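Local coordinates for protein cysteine synthase 3 (Entamoeba histolytica, PDB 6KR5) that probably catalyses the last step of cysteine synthesis, making L-cysteine from O-acetylserine and sulfide with the help of pyridoxal-5'-phosphate, at residues B[14-19]-B[97-102]; B[41-46]-B[299-304]; B[81-86]-B[155-160]; B[103-108]-B[124-129]. All blocks are in the same frame, centred on the assembly; numbering follows the deposited sequence. Where two conformers were deposited one is given.

Interaction 1 of 4, residues B[14-19]-B[97-102]; sequences YHNILE and GAVFGY
V99, in the last turn of helix 88-100, receives I17 and L18 from the short 3-10 segment that starts at I17, and F100 receives L18; no hydrogen bond crosses the contact. The apolar part centres on V99. Its CG1 lies 3.8 Å from L18 CD1, the two side chains running alongside one another in opposing senses, while V99 CG2 meets I17 CG2 at 3.8 Å, the I17 chain standing roughly perpendicular to that of V99. I17 can offer that methyl because its longer branch, CG1, is swung anti to the backbone N (chi1 -165°) and leads off elsewhere.

A CH-pi contact adds to this: L18 CD1 sits over one face of the F100 ring, 4.0 Å from its centroid and 28° off the normal.

Within 14-19, H15 N donates to E19 OE1 at 2.8 Å, nearly straight at 173° but reaching that oxygen from above the carboxylate plane; R12 holds the same OE1 in a salt bridge.

Beyond F100 the helix ends at G101, which has positive phi. Residues of the second subunit pack on I17 and F100, so this is loop-to-helix packing at the dimer interface, joining the N-terminal region to a helix of the PLP-enzyme fold.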
loop_
_atom_site.group_PDB
_atom_site.type_symbol
_atom_site.label_atom_id
_atom_site.label_comp_id
_atom_site.label_asym_id
_atom_site.label_seq_id
_atom_site.Cartn_x
_atom_site.Cartn_y
_atom_site.Cartn_z
ATOM N N TYR B 14 5.163 -2.713 -16.957
ATOM C CA TYR B 14 3.948 -3.493 -16.780
ATOM C C TYR B 14 2.865 -2.988 -17.727
ATOM O O TYR B 14 2.711 -1.784 -17.920
ATOM C CB TYR B 14 3.495 -3.397 -15.321
ATOM C CG TYR B 14 4.492 -3.994 -14.353
ATOM C CD1 TYR B 14 5.541 -3.238 -13.847
ATOM C CD2 TYR B 14 4.402 -5.329 -13.976
ATOM C CE1 TYR B 14 6.462 -3.789 -12.974
ATOM C CE2 TYR B 14 5.309 -5.890 -13.106
ATOM C CZ TYR B 14 6.342 -5.121 -12.612
ATOM O OH TYR B 14 7.253 -5.673 -11.736
ATOM N N HIS B 15 2.108 -3.909 -18.323
ATOM C CA HIS B 15 1.107 -3.472 -19.294
ATOM C C HIS B 15 -0.149 -2.923 -18.646
ATOM O O HIS B 15 -0.889 -2.184 -19.300
ATOM C CB HIS B 15 0.721 -4.617 -20.231
ATOM C CG HIS B 15 1.854 -5.090 -21.087
ATOM N ND1 HIS B 15 2.452 -6.318 -20.914
ATOM C CD2 HIS B 15 2.503 -4.495 -22.115
ATOM C CE1 HIS B 15 3.425 -6.460 -21.799
ATOM N NE2 HIS B 15 3.473 -5.370 -22.541
ATOM N N ASN B 16 -0.415 -3.282 -17.397
ATOM C CA ASN B 16 -1.552 -2.767 -16.649
ATOM C C ASN B 16 -1.325 -3.140 -15.195
ATOM O O ASN B 16 -0.392 -3.878 -14.864
ATOM C CB ASN B 16 -2.872 -3.334 -17.159
ATOM C CG ASN B 16 -2.881 -4.843 -17.149
ATOM O OD1 ASN B 16 -2.824 -5.461 -16.089
ATOM N ND2 ASN B 16 -2.922 -5.447 -18.333
ATOM N N ILE B 17 -2.210 -2.641 -14.330
ATOM C CA ILE B 17 -1.991 -2.812 -12.896
ATOM C C ILE B 17 -2.075 -4.278 -12.493
ATOM O O ILE B 17 -1.456 -4.681 -11.503
ATOM C CB ILE B 17 -2.973 -1.922 -12.101
ATOM C CG1 ILE B 17 -2.526 -1.787 -10.643
ATOM C CG2 ILE B 17 -4.422 -2.421 -12.196
ATOM C CD1 ILE B 17 -1.188 -1.111 -10.494
ATOM N N LEU B 18 -2.820 -5.107 -13.236
ATOM C CA LEU B 18 -2.936 -6.505 -12.837
ATOM C C LEU B 18 -1.595 -7.220 -12.916
ATOM O O LEU B 18 -1.350 -8.168 -12.158
ATOM C CB LEU B 18 -3.967 -7.224 -13.705
ATOM C CG LEU B 18 -5.343 -6.573 -13.700
ATOM C CD1 LEU B 18 -6.316 -7.472 -14.449
ATOM C CD2 LEU B 18 -5.836 -6.362 -12.277
ATOM N N GLU B 19 -0.715 -6.782 -13.814
ATOM C CA GLU B 19 0.588 -7.421 -13.952
ATOM C C GLU B 19 1.516 -7.132 -12.783
ATOM O O GLU B 19 2.569 -7.771 -12.687
ATOM C CB GLU B 19 1.255 -6.991 -15.257
ATOM C CG GLU B 19 0.478 -7.476 -16.474
ATOM C CD GLU B 19 1.280 -7.446 -17.763
ATOM O OE1 GLU B 19 2.268 -6.696 -17.858
ATOM O OE2 GLU B 19 0.903 -8.194 -18.692
ATOM N N GLY B 97 -12.037 -6.590 -12.033
ATOM C CA GLY B 97 -13.179 -6.327 -12.894
ATOM C C GLY B 97 -13.022 -5.042 -13.686
ATOM O O GLY B 97 -13.367 -4.982 -14.870
ATOM N N ALA B 98 -12.479 -3.998 -13.050
ATOM C CA ALA B 98 -12.303 -2.730 -13.750
ATOM C C ALA B 98 -11.359 -2.879 -14.943
ATOM O O ALA B 98 -11.582 -2.278 -16.000
ATOM C CB ALA B 98 -11.789 -1.674 -12.770
ATOM N N VAL B 99 -10.300 -3.675 -14.799
ATOM C CA VAL B 99 -9.319 -3.782 -15.876
ATOM C C VAL B 99 -9.784 -4.762 -16.946
ATOM O O VAL B 99 -9.610 -4.512 -18.148
ATOM C CB VAL B 99 -7.941 -4.159 -15.297
ATOM C CG1 VAL B 99 -6.940 -4.321 -16.410
ATOM C CG2 VAL B 99 -7.463 -3.086 -14.310
ATOM N N PHE B 100 -10.411 -5.871 -16.543
ATOM C CA PHE B 100 -10.943 -6.810 -17.528
ATOM C C PHE B 100 -12.199 -6.290 -18.206
ATOM O O PHE B 100 -12.614 -6.859 -19.224
ATOM C CB PHE B 100 -11.256 -8.161 -16.880
ATOM C CG PHE B 100 -10.050 -9.015 -16.634
ATOM C CD1 PHE B 100 -9.287 -9.481 -17.693
ATOM C CD2 PHE B 100 -9.692 -9.381 -15.346
ATOM C CE1 PHE B 100 -8.164 -10.279 -17.469
ATOM C CE2 PHE B 100 -8.573 -10.185 -15.113
ATOM C CZ PHE B 100 -7.812 -10.634 -16.172
ATOM N N GLY B 101 -12.826 -5.253 -17.661
ATOM C CA GLY B 101 -14.000 -4.668 -18.285
ATOM C C GLY B 101 -15.308 -5.357 -17.977
ATOM O O GLY B 101 -16.196 -5.394 -18.837
ATOM N N TYR B 102 -15.464 -5.908 -16.773
ATOM C CA TYR B 102 -16.712 -6.541 -16.383
ATOM C C TYR B 102 -17.349 -5.802 -15.216
ATOM O O TYR B 102 -16.642 -5.370 -14.304
ATOM C CB TYR B 102 -16.493 -7.998 -15.967
ATOM C CG TYR B 102 -16.369 -8.932 -17.131
ATOM C CD1 TYR B 102 -15.150 -9.101 -17.775
ATOM C CD2 TYR B 102 -17.478 -9.637 -17.606
ATOM C CE1 TYR B 102 -15.031 -9.951 -18.843
ATOM C CE2 TYR B 102 -17.363 -10.483 -18.677
ATOM C CZ TYR B 102 -16.141 -10.633 -19.289
ATOM O OH TYR B 102 -16.024 -11.484 -20.360
#

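Interaction 2 of 4, residues B[41-46]-B[299-304]; sequences NTKILV and GKTIVI
T42 OG1 takes the backbone N-H of G299 at 2.9 Å, a side-chain bond just ahead of the ladder in which strands 43-46 and 301-304 run parallel. The threonine oxygen lies beside its own backbone N, while the CG2 methyl stands opposite that N, next to the carbonyl carbon, and so comes to 3.9 Å from I302 CD1.

Four backbone bonds make the ladder. K43 gives its N-H to K300 O and receives that of I302 on its own carbonyl; L45 likewise donates to I302 O, at 2.8 Å and 175°, and accepts from I304 N. The short segments are turned 21° from one another, with axes 4.7 Å apart.

Apolar contacts lie on both faces. On the face of I44 and I304 the two isoleucines run alongside one another in the same sense, with I44 CG2 3.6 Å from I304 CD1. On the other face L45 CD1 crosses over to T301 CG2 at 3.8 Å.

The K43 chain is also on this second face. It passes T301 OG1 with its CD at 3.7 Å, and its bends at chi2 and chi4 (65°) carry NZ to N41 O at 2.9 Å.

Helix 279-292 packs on T42, I44, I302 and I304, while L26 of strand 26-28 meets L45 and V303. Strand 301-306 lies between 43-48 and 186-190, an interior position in the larger, mixed sheet of a fold-type II PLP enzyme, a layer of strands with helices packed against it.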
loop_
_atom_site.group_PDB
_atom_site.type_symbol
_atom_site.label_atom_id
_atom_site.label_comp_id
_atom_site.label_asym_id
_atom_site.label_seq_id
_atom_site.Cartn_x
_atom_site.Cartn_y
_atom_site.Cartn_z
ATOM N N ASN B 41 19.458 -18.639 15.912
ATOM C CA ASN B 41 19.609 -19.212 14.580
ATOM C C ASN B 41 18.275 -19.544 13.923
ATOM O O ASN B 41 18.258 -19.972 12.766
ATOM C CB ASN B 41 20.502 -20.460 14.622
ATOM C CG ASN B 41 19.929 -21.570 15.478
ATOM O OD1 ASN B 41 19.357 -21.325 16.542
ATOM N ND2 ASN B 41 20.096 -22.806 15.024
ATOM N N THR B 42 17.159 -19.338 14.617
ATOM C CA THR B 42 15.848 -19.508 14.010
ATOM C C THR B 42 15.497 -18.263 13.201
ATOM O O THR B 42 15.735 -17.135 13.640
ATOM C CB THR B 42 14.810 -19.767 15.101
ATOM O OG1 THR B 42 15.236 -20.887 15.896
ATOM C CG2 THR B 42 13.433 -20.057 14.498
ATOM N N LYS B 43 14.952 -18.468 11.996
ATOM C CA LYS B 43 14.692 -17.375 11.063
ATOM C C LYS B 43 13.188 -17.223 10.903
ATOM O O LYS B 43 12.508 -18.185 10.541
ATOM C CB LYS B 43 15.343 -17.637 9.705
ATOM C CG LYS B 43 16.866 -17.779 9.747
ATOM C CD LYS B 43 17.300 -19.155 9.252
ATOM C CE LYS B 43 18.803 -19.230 9.042
ATOM N NZ LYS B 43 19.566 -19.076 10.311
ATOM N N ILE B 44 12.673 -16.023 11.163
ATOM C CA ILE B 44 11.240 -15.759 11.093
ATOM C C ILE B 44 11.029 -14.688 10.033
ATOM O O ILE B 44 11.456 -13.541 10.203
ATOM C CB ILE B 44 10.654 -15.330 12.446
ATOM C CG1 ILE B 44 10.946 -16.400 13.505
ATOM C CG2 ILE B 44 9.147 -15.153 12.322
ATOM C CD1 ILE B 44 12.166 -16.145 14.336
ATOM N N LEU B 45 10.378 -15.065 8.935
ATOM C CA LEU B 45 10.229 -14.210 7.766
ATOM C C LEU B 45 8.759 -13.915 7.541
ATOM O O LEU B 45 7.919 -14.808 7.695
ATOM C CB LEU B 45 10.805 -14.877 6.514
ATOM C CG LEU B 45 12.199 -15.474 6.664
ATOM C CD1 LEU B 45 12.572 -16.179 5.353
ATOM C CD2 LEU B 45 13.203 -14.385 7.030
ATOM N N VAL B 46 8.449 -12.676 7.155
ATOM C CA VAL B 46 7.071 -12.266 6.901
ATOM C C VAL B 46 6.902 -11.945 5.423
ATOM O O VAL B 46 7.720 -11.230 4.830
ATOM C CB VAL B 46 6.653 -11.075 7.789
ATOM C CG1 VAL B 46 6.473 -11.543 9.224
ATOM C CG2 VAL B 46 7.646 -9.913 7.712
ATOM N N GLY B 299 16.462 -23.232 14.630
ATOM C CA GLY B 299 17.164 -23.155 13.365
ATOM C C GLY B 299 16.293 -23.226 12.131
ATOM O O GLY B 299 16.819 -23.120 11.013
ATOM N N LYS B 300 14.986 -23.407 12.285
ATOM C CA LYS B 300 14.130 -23.560 11.125
ATOM C C LYS B 300 13.825 -22.204 10.497
ATOM O O LYS B 300 13.994 -21.152 11.115
ATOM C CB LYS B 300 12.832 -24.275 11.498
ATOM C CG LYS B 300 13.022 -25.775 11.757
ATOM C CD LYS B 300 11.706 -26.527 11.872
ATOM C CE LYS B 300 11.969 -28.009 12.132
ATOM N NZ LYS B 300 10.711 -28.804 12.209
ATOM N N THR B 301 13.387 -22.251 9.238
ATOM C CA THR B 301 12.936 -21.071 8.506
ATOM C C THR B 301 11.412 -21.069 8.523
ATOM O O THR B 301 10.770 -21.936 7.921
ATOM C CB THR B 301 13.473 -21.062 7.077
ATOM O OG1 THR B 301 14.900 -20.953 7.109
ATOM C CG2 THR B 301 12.918 -19.865 6.306
ATOM N N ILE B 302 10.842 -20.092 9.219
ATOM C CA ILE B 302 9.406 -19.988 9.448
ATOM C C ILE B 302 8.896 -18.803 8.639
ATOM O O ILE B 302 9.365 -17.674 8.829
ATOM C CB ILE B 302 9.114 -19.815 10.946
ATOM C CG1 ILE B 302 9.586 -21.053 11.708
ATOM C CG2 ILE B 302 7.642 -19.550 11.195
ATOM C CD1 ILE B 302 9.816 -20.816 13.169
ATOM N N VAL B 303 7.951 -19.056 7.730
ATOM C CA VAL B 303 7.404 -18.030 6.841
ATOM C C VAL B 303 5.973 -17.740 7.265
ATOM O O VAL B 303 5.162 -18.661 7.399
ATOM C CB VAL B 303 7.448 -18.465 5.366
ATOM C CG1 VAL B 303 6.708 -17.448 4.483
ATOM C CG2 VAL B 303 8.889 -18.626 4.900
ATOM N N ILE B 304 5.653 -16.461 7.438
ATOM C CA ILE B 304 4.359 -16.033 7.955
ATOM C C ILE B 304 3.718 -15.123 6.916
ATOM O O ILE B 304 4.308 -14.109 6.534
ATOM C CB ILE B 304 4.510 -15.299 9.296
ATOM C CG1 ILE B 304 5.373 -16.115 10.267
ATOM C CG2 ILE B 304 3.154 -15.012 9.925
ATOM C CD1 ILE B 304 5.599 -15.390 11.573
#

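Interaction 3 of 4, residues B[81-86]-B[155-160]; sequences IIEATS and FPANQF
In the smaller, four-stranded parallel sheet of this PLP enzyme, strand 80-84 pairs with the edge strand 154-156, and the two segments then diverge, with Q159 nearing the bound PLP. Two backbone bonds make the short ladder: I82 N to F155 O at 2.9 Å and A157 N to I82 O at 3.0 Å. Side-chain packing here is light, with I81 CG1 approaching the F155 ring obliquely and I82 CG2 near P156.

Past A157 the E83 carboxylate takes over from backbone pairing. Its chain leaves with CG anti to the backbone N (chi1 -179°) and bends at chi2, bringing OE2 across to Q159 N at 2.9 Å, a bond made through the syn lone pair. The same oxygen lies against A157 CB and Q159 CB. OE1 uses its anti lone pair for A84 N, and a water gives it a further bond and accepts from N158 N. With both oxygens engaged, the buried carboxylate is fixed in rotation and spans the divergence.

The Q159 side chain runs nearly perpendicular to that of E83 and is about 5 Å from the bound PLP. T89 OG1 bonds its OE1. Its NE2 reaches the other segment through two waters: one, 2.7 Å from Q159 NE2, donates to A84 O, and the other, 2.9 Å from Q159 NE2, lies 2.6 Å from T85 OG1, which also bonds G87 N.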
loop_
_atom_site.group_PDB
_atom_site.type_symbol
_atom_site.label_atom_id
_atom_site.label_comp_id
_atom_site.label_asym_id
_atom_site.label_seq_id
_atom_site.Cartn_x
_atom_site.Cartn_y
_atom_site.Cartn_z
ATOM N N ILE B 81 -20.073 -9.929 -12.504
ATOM C CA ILE B 81 -19.570 -10.628 -11.327
ATOM C C ILE B 81 -20.411 -10.238 -10.118
ATOM O O ILE B 81 -20.880 -9.100 -10.013
ATOM C CB ILE B 81 -18.079 -10.281 -11.127
ATOM C CG1 ILE B 81 -17.255 -10.712 -12.348
ATOM C CG2 ILE B 81 -17.533 -10.927 -9.856
ATOM C CD1 ILE B 81 -16.163 -9.735 -12.739
ATOM N N ILE B 82 -20.624 -11.175 -9.188
ATOM C CA ILE B 82 -21.289 -10.843 -7.932
ATOM C C ILE B 82 -20.605 -11.581 -6.784
ATOM O O ILE B 82 -20.129 -12.710 -6.944
ATOM C CB ILE B 82 -22.807 -11.145 -7.977
ATOM C CG1 ILE B 82 -23.498 -10.583 -6.729
ATOM C CG2 ILE B 82 -23.083 -12.640 -8.143
ATOM C CD1 ILE B 82 -25.010 -10.690 -6.754
ATOM N N GLU B 83 -20.545 -10.925 -5.628
ATOM C CA GLU B 83 -20.050 -11.533 -4.405
ATOM C C GLU B 83 -20.694 -10.825 -3.223
ATOM O O GLU B 83 -21.052 -9.651 -3.314
ATOM C CB GLU B 83 -18.521 -11.479 -4.326
ATOM C CG GLU B 83 -17.921 -12.134 -3.064
ATOM C CD GLU B 83 -18.228 -13.620 -2.975
ATOM O OE1 GLU B 83 -19.374 -13.983 -2.615
ATOM O OE2 GLU B 83 -17.309 -14.420 -3.240
ATOM N N ALA B 84 -20.879 -11.567 -2.125
ATOM C CA ALA B 84 -21.327 -11.007 -0.856
ATOM C C ALA B 84 -20.094 -10.863 0.019
ATOM O O ALA B 84 -19.540 -11.861 0.489
ATOM C CB ALA B 84 -22.380 -11.896 -0.193
ATOM N N THR B 85 -19.645 -9.628 0.214
ATOM C CA THR B 85 -18.413 -9.403 0.956
ATOM C C THR B 85 -18.368 -7.957 1.408
ATOM O O THR B 85 -18.787 -7.063 0.676
ATOM C CB THR B 85 -17.167 -9.720 0.106
ATOM O OG1 THR B 85 -15.983 -9.346 0.824
ATOM C CG2 THR B 85 -17.183 -8.955 -1.207
ATOM N N SER B 86 -17.858 -7.747 2.618
ATOM C CA SER B 86 -17.577 -6.419 3.142
ATOM C C SER B 86 -16.080 -6.179 3.299
ATOM O O SER B 86 -15.678 -5.134 3.823
ATOM C CB SER B 86 -18.295 -6.221 4.482
ATOM O OG SER B 86 -19.695 -6.452 4.360
ATOM N N PHE B 155 -22.130 -14.078 -12.522
ATOM C CA PHE B 155 -21.106 -15.056 -12.196
ATOM C C PHE B 155 -20.766 -14.917 -10.721
ATOM O O PHE B 155 -20.271 -13.859 -10.309
ATOM C CB PHE B 155 -19.860 -14.851 -13.048
ATOM C CG PHE B 155 -18.686 -15.669 -12.593
ATOM C CD1 PHE B 155 -18.580 -17.005 -12.953
ATOM C CD2 PHE B 155 -17.701 -15.117 -11.795
ATOM C CE1 PHE B 155 -17.504 -17.766 -12.529
ATOM C CE2 PHE B 155 -16.627 -15.876 -11.371
ATOM C CZ PHE B 155 -16.532 -17.201 -11.732
ATOM N N PRO B 156 -21.026 -15.926 -9.892
ATOM C CA PRO B 156 -20.735 -15.815 -8.456
ATOM C C PRO B 156 -19.265 -16.116 -8.177
ATOM O O PRO B 156 -18.736 -17.145 -8.608
ATOM C CB PRO B 156 -21.652 -16.869 -7.823
ATOM C CG PRO B 156 -21.850 -17.877 -8.893
ATOM C CD PRO B 156 -21.749 -17.168 -10.226
ATOM N N ALA B 157 -18.599 -15.207 -7.459
ATOM C CA ALA B 157 -17.186 -15.436 -7.168
ATOM C C ALA B 157 -16.983 -16.643 -6.262
ATOM O O ALA B 157 -15.950 -17.305 -6.360
ATOM C CB ALA B 157 -16.556 -14.195 -6.535
ATOM N N ASN B 158 -17.943 -16.929 -5.377
ATOM C CA ASN B 158 -17.878 -18.073 -4.460
ATOM C C ASN B 158 -16.537 -18.152 -3.722
ATOM O O ASN B 158 -15.836 -19.167 -3.748
ATOM C CB ASN B 158 -18.145 -19.368 -5.222
ATOM C CG ASN B 158 -18.217 -20.566 -4.313
ATOM O OD1 ASN B 158 -18.543 -20.432 -3.132
ATOM N ND2 ASN B 158 -17.908 -21.747 -4.851
ATOM N N GLN B 159 -16.195 -17.067 -3.024
ATOM C CA GLN B 159 -14.853 -16.963 -2.449
ATOM C C GLN B 159 -14.521 -18.108 -1.489
ATOM O O GLN B 159 -13.353 -18.486 -1.368
ATOM C CB GLN B 159 -14.693 -15.619 -1.742
ATOM C CG GLN B 159 -15.552 -15.433 -0.520
ATOM C CD GLN B 159 -15.147 -14.194 0.250
ATOM O OE1 GLN B 159 -13.959 -13.897 0.366
ATOM N NE2 GLN B 159 -16.124 -13.468 0.773
ATOM N N PHE B 160 -15.509 -18.684 -0.804
ATOM C CA PHE B 160 -15.183 -19.708 0.187
ATOM C C PHE B 160 -15.055 -21.105 -0.406
ATOM O O PHE B 160 -14.628 -22.023 0.313
ATOM C CB PHE B 160 -16.229 -19.711 1.304
ATOM C CG PHE B 160 -16.199 -18.476 2.159
ATOM C CD1 PHE B 160 -15.195 -18.297 3.095
ATOM C CD2 PHE B 160 -17.163 -17.488 2.020
ATOM C CE1 PHE B 160 -15.158 -17.153 3.878
ATOM C CE2 PHE B 160 -17.134 -16.350 2.809
ATOM C CZ PHE B 160 -16.126 -16.183 3.729
HETATM O O HOH W 1 -20.433 -15.853 -4.478
HETATM O O HOH W 2 -18.719 -14.322 0.923
HETATM O O HOH W 3 -15.498 -11.256 2.464
#

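Interaction 4 of 4, residues B[103-108]-B[124-129]; sequences PVNIVM and GANLVL
Strands 104-108 and 126-129 run parallel, the axes of these short segments 4.7 Å apart and turned by 22°, joined by four backbone bonds: V104 O accepts from N126 N, N126 O from I106 N, I106 O from V128 N at 2.8 Å and 174°, and V128 O from M108 N. A water extends the pairing at the start, accepting from V104 N and donating to G124 O.

On the face of V107 and V128 the two valines extend in the same direction next to each other, V107 CG2 4.1 Å from V128 CB. N105 and N126 share this face; N105 OD1 rests 3.5 Å from N126 CB, while N105 ND2 is held by E80 OE1 and I81 O.

On the opposite face, that of I106 and L127, L127 brings CD2 to 3.9 Å from I106 CB. In the conformer given, M108 has CG placed between its backbone N and carbonyl carbon, which sets it alongside L129, 3.7 Å from M108 CG to L129 CD2.

Helix 114-122 connects these strands in a beta-alpha-beta crossover, and G124 ends that helix in a Schellman motif. Q117 of this helix packs on M108, L127 and L129; helix 135-149 lies over V107 and V128 on the other face, and strand 80-84 pairs with the far side of 104-109, making 126-130 the outermost strand.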
loop_
_atom_site.group_PDB
_atom_site.type_symbol
_atom_site.label_atom_id
_atom_site.label_comp_id
_atom_site.label_asym_id
_atom_site.label_seq_id
_atom_site.Cartn_x
_atom_site.Cartn_y
_atom_site.Cartn_z
ATOM N N PRO B 103 -18.668 -5.655 -15.202
ATOM C CA PRO B 103 -19.316 -5.074 -14.020
ATOM C C PRO B 103 -19.135 -5.986 -12.817
ATOM O O PRO B 103 -19.122 -7.217 -12.944
ATOM C CB PRO B 103 -20.790 -4.968 -14.431
ATOM C CG PRO B 103 -20.771 -4.983 -15.937
ATOM C CD PRO B 103 -19.619 -5.886 -16.305
ATOM N N VAL B 104 -18.979 -5.375 -11.645
ATOM C CA VAL B 104 -18.846 -6.098 -10.384
ATOM C C VAL B 104 -19.940 -5.617 -9.434
ATOM O O VAL B 104 -20.043 -4.414 -9.146
ATOM C CB VAL B 104 -17.453 -5.908 -9.759
ATOM C CG1 VAL B 104 -17.364 -6.636 -8.424
ATOM C CG2 VAL B 104 -16.365 -6.399 -10.713
ATOM N N ASN B 105 -20.758 -6.551 -8.951
ATOM C CA ASN B 105 -21.786 -6.282 -7.955
ATOM C C ASN B 105 -21.333 -6.829 -6.606
ATOM O O ASN B 105 -21.017 -8.012 -6.498
ATOM C CB ASN B 105 -23.114 -6.929 -8.357
ATOM C CG ASN B 105 -23.600 -6.463 -9.711
ATOM O OD1 ASN B 105 -24.218 -5.405 -9.829
ATOM N ND2 ASN B 105 -23.315 -7.249 -10.747
ATOM N N ILE B 106 -21.294 -5.973 -5.586
ATOM C CA ILE B 106 -20.905 -6.384 -4.239
ATOM C C ILE B 106 -22.077 -6.155 -3.301
ATOM O O ILE B 106 -22.602 -5.036 -3.219
ATOM C CB ILE B 106 -19.672 -5.608 -3.736
ATOM C CG1 ILE B 106 -18.489 -5.763 -4.699
ATOM C CG2 ILE B 106 -19.340 -6.016 -2.291
ATOM C CD1 ILE B 106 -17.949 -7.150 -4.846
ATOM N N VAL B 107 -22.476 -7.206 -2.582
ATOM C CA VAL B 107 -23.586 -7.149 -1.637
ATOM C C VAL B 107 -23.019 -7.052 -0.228
ATOM O O VAL B 107 -22.189 -7.878 0.164
ATOM C CB VAL B 107 -24.492 -8.384 -1.769
ATOM C CG1 VAL B 107 -25.744 -8.191 -0.942
ATOM C CG2 VAL B 107 -24.816 -8.641 -3.238
ATOM N N MET B 108 -23.472 -6.062 0.534
ATOM C CA MET B 108 -22.985 -5.845 1.893
ATOM C C MET B 108 -24.031 -5.028 2.649
ATOM O O MET B 108 -24.827 -4.316 2.034
ATOM C CB MET B 108 -21.640 -5.106 1.881
ATOM C CG MET B 108 -21.700 -3.823 1.076
ATOM S SD MET B 108 -20.070 -3.168 0.713
ATOM C CE MET B 108 -19.342 -3.245 2.349
ATOM N N GLY B 124 -15.724 1.538 -9.641
ATOM C CA GLY B 124 -16.875 1.357 -10.500
ATOM C C GLY B 124 -17.815 0.254 -10.080
ATOM O O GLY B 124 -18.705 -0.109 -10.862
ATOM N N ALA B 125 -17.645 -0.298 -8.882
ATOM C CA ALA B 125 -18.534 -1.362 -8.438
ATOM C C ALA B 125 -19.959 -0.856 -8.303
ATOM O O ALA B 125 -20.203 0.316 -8.000
ATOM C CB ALA B 125 -18.084 -1.919 -7.091
ATOM N N ASN B 126 -20.911 -1.756 -8.537
ATOM C CA ASN B 126 -22.306 -1.517 -8.184
ATOM C C ASN B 126 -22.529 -2.106 -6.797
ATOM O O ASN B 126 -22.588 -3.329 -6.635
ATOM C CB ASN B 126 -23.249 -2.137 -9.214
ATOM C CG ASN B 126 -22.958 -1.668 -10.627
ATOM O OD1 ASN B 126 -22.375 -2.400 -11.431
ATOM N ND2 ASN B 126 -23.360 -0.442 -10.938
ATOM N N LEU B 127 -22.630 -1.240 -5.794
ATOM C CA LEU B 127 -22.873 -1.690 -4.434
ATOM C C LEU B 127 -24.350 -1.978 -4.229
ATOM O O LEU B 127 -25.208 -1.134 -4.519
ATOM C CB LEU B 127 -22.396 -0.648 -3.422
ATOM C CG LEU B 127 -20.892 -0.445 -3.418
ATOM C CD1 LEU B 127 -20.515 0.416 -2.227
ATOM C CD2 LEU B 127 -20.158 -1.775 -3.367
ATOM N N VAL B 128 -24.641 -3.166 -3.738
ATOM C CA VAL B 128 -25.986 -3.565 -3.360
ATOM C C VAL B 128 -25.999 -3.555 -1.841
ATOM O O VAL B 128 -25.486 -4.477 -1.200
ATOM C CB VAL B 128 -26.366 -4.934 -3.932
ATOM C CG1 VAL B 128 -27.772 -5.301 -3.506
ATOM C CG2 VAL B 128 -26.277 -4.895 -5.449
ATOM N N LEU B 129 -26.551 -2.485 -1.267
ATOM C CA LEU B 129 -26.508 -2.245 0.170
ATOM C C LEU B 129 -27.810 -2.730 0.783
ATOM O O LEU B 129 -28.861 -2.107 0.596
ATOM C CB LEU B 129 -26.306 -0.764 0.474
ATOM C CG LEU B 129 -25.057 -0.118 -0.108
ATOM C CD1 LEU B 129 -24.982 1.348 0.317
ATOM C CD2 LEU B 129 -23.833 -0.885 0.353
HETATM O O HOH W 4 -19.017 -2.400 -12.074
#

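From the N terminus, residues 14-19 meet 97-102 in interaction 1, and before that loop closes the chain has already passed 41-46 and 81-86; interaction 1 therefore crosses interactions 2 and 3. Interaction 4 follows, with a short span from 103-108 to 124-129 that lies within the longer one from 81-86 to 155-160, and interaction 2 encloses both when 299-304 returns to 41-46. Interactions 3 and 4 build neighbouring parts of the small parallel sheet, linked through strands 80-84 and 104-109, and interaction 1 touches both, through the end of helix 88-100 and the residues just after it. Interaction 2 belongs to the larger sheet, its centre about 35 Å from that of interaction 3.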